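Local coordinates for protein TrwG component of type IV secretion system (Bartonella birtlesii, PDB 4JF8) that probably serves as a VirB8-like inner-membrane component of a type IV secretion system, this piece being its NTF2-like domain, likely helping to assemble the secretion channel, at residues Leu158-Leu162 with Gly163-Thr167. Residues are numbered along the deposited sequence; the frame is centred on the assembly and turned at random.
Sequences LLNPL and GFQVT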
# COMPACT_ATOMS: atom_id res chain seq x y z
N LEU A 158 8.65 2.64 8.84
CA LEU A 158 7.27 2.16 8.93
C LEU A 158 6.72 1.73 7.58
O LEU A 158 5.77 0.95 7.53
CB LEU A 158 6.36 3.23 9.51
CG LEU A 158 6.28 3.35 11.01
CD1 LEU A 158 5.37 4.52 11.36
CD2 LEU A 158 5.75 2.06 11.62
N LEU A 159 7.26 2.26 6.48
CA LEU A 159 6.78 1.92 5.15
C LEU A 159 7.75 1.07 4.35
O LEU A 159 7.42 0.58 3.28
CB LEU A 159 6.44 3.21 4.36
CG LEU A 159 5.28 4.01 4.93
CD1 LEU A 159 5.16 5.38 4.24
CD2 LEU A 159 4.01 3.21 4.79
N ASN A 160 8.98 0.90 4.86
CA ASN A 160 9.97 0.08 4.16
C ASN A 160 10.84 -0.66 5.18
O ASN A 160 12.02 -0.38 5.32
CB ASN A 160 10.82 0.93 3.23
CG ASN A 160 11.74 0.10 2.35
OD1 ASN A 160 11.58 -1.10 2.22
ND2 ASN A 160 12.69 0.76 1.73
N PRO A 161 10.24 -1.61 5.90
CA PRO A 161 10.86 -2.18 7.12
C PRO A 161 12.20 -2.86 6.87
O PRO A 161 13.05 -2.84 7.76
CB PRO A 161 9.81 -3.17 7.62
CG PRO A 161 8.94 -3.45 6.42
CD PRO A 161 8.89 -2.14 5.71
N LEU A 162 12.37 -3.49 5.71
CA LEU A 162 13.56 -4.26 5.37
C LEU A 162 14.57 -3.48 4.57
O LEU A 162 15.64 -4.01 4.24
CB LEU A 162 13.15 -5.51 4.62
CG LEU A 162 12.09 -6.40 5.26
CD1 LEU A 162 11.80 -7.58 4.35
CD2 LEU A 162 12.50 -6.86 6.63
N GLY A 163 14.24 -2.25 4.20
CA GLY A 163 15.11 -1.49 3.32
C GLY A 163 15.17 -2.04 1.92
O GLY A 163 16.23 -2.05 1.30
N PHE A 164 14.03 -2.50 1.41
CA PHE A 164 13.96 -2.86 -0.00
C PHE A 164 14.33 -1.66 -0.86
O PHE A 164 13.82 -0.57 -0.65
CB PHE A 164 12.54 -3.32 -0.34
CG PHE A 164 12.33 -3.65 -1.81
CD1 PHE A 164 12.76 -4.87 -2.33
CD2 PHE A 164 11.68 -2.77 -2.64
CE1 PHE A 164 12.54 -5.19 -3.67
CE2 PHE A 164 11.48 -3.09 -3.96
CZ PHE A 164 11.90 -4.30 -4.46
N GLN A 165 15.22 -1.88 -1.82
CA GLN A 165 15.68 -0.83 -2.72
C GLN A 165 15.83 -1.39 -4.12
O GLN A 165 16.55 -2.39 -4.33
CB GLN A 165 17.02 -0.24 -2.29
CG GLN A 165 16.98 0.53 -0.99
CD GLN A 165 16.30 1.87 -1.14
OE1 GLN A 165 15.05 2.00 -1.10
NE2 GLN A 165 17.10 2.88 -1.32
N VAL A 166 15.15 -0.76 -5.07
CA VAL A 166 15.36 -1.04 -6.48
C VAL A 166 16.62 -0.29 -6.90
O VAL A 166 16.70 0.95 -6.77
CB VAL A 166 14.14 -0.64 -7.31
CG1 VAL A 166 14.45 -0.67 -8.80
CG2 VAL A 166 12.97 -1.55 -6.97
N THR A 167 17.60 -1.06 -7.40
CA THR A 167 18.91 -0.52 -7.78
C THR A 167 19.02 -0.29 -9.28
O THR A 167 19.90 0.45 -9.72
CB THR A 167 20.03 -1.48 -7.35
OG1 THR A 167 19.81 -2.75 -7.98
CG2 THR A 167 20.04 -1.62 -5.82
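The side-chain amide of Asn160 meets the backbone of Phe164 with both of its polar atoms: ND2 donates to Phe164 O at 3.0 Å, and OD1 accepts a weak bond from Phe164 N at 2.9 Å. Asn160 opens a type I beta turn that ends at Gly163, and Phe164 begins the strand that follows; the turn links helix 154-159 to the last strand, 164-173, of the antiparallel sheet in this VirB8 domain. It illustrates how one amide can pair with both the N-H and the C=O of a single residue, rather as a neighbouring strand might. The two bonds differ in quality. The donation from ND2 is fairly straight, with an N-H...O angle of 153°, and is only modestly tilted from the plane of the Phe164 carbonyl; the return bond to OD1 is strongly bent, at 125°, and is weak despite its short distance, because the N-H points well aside. Asn160 can reach forward because its CG stands anti to its own backbone N (chi1 -173°), which carries the amide past the turn to the first residue of the strand.

Within the turn, Gly163 N donates to Asn160 O at 3.1 Å, arriving well above the carbonyl plane. Asn160 thus closes the turn through its main chain and ties down the strand start through its side chain, where the ND2 bond, assisted by the weaker one to OD1, limits rotation of the amide. Gly163, the last residue of the turn, has a positive phi.

Beyond the turn, the ring of Phe164 packs against Trp48 and meets Tyr147 edge-to-face, while the two central residues of the turn, Pro161 and Leu162, touch Val43 and Val44 of the second subunit. Phe164 CB, the carbon that carries the ring, lies 3.5 Å from Asn160 OD1.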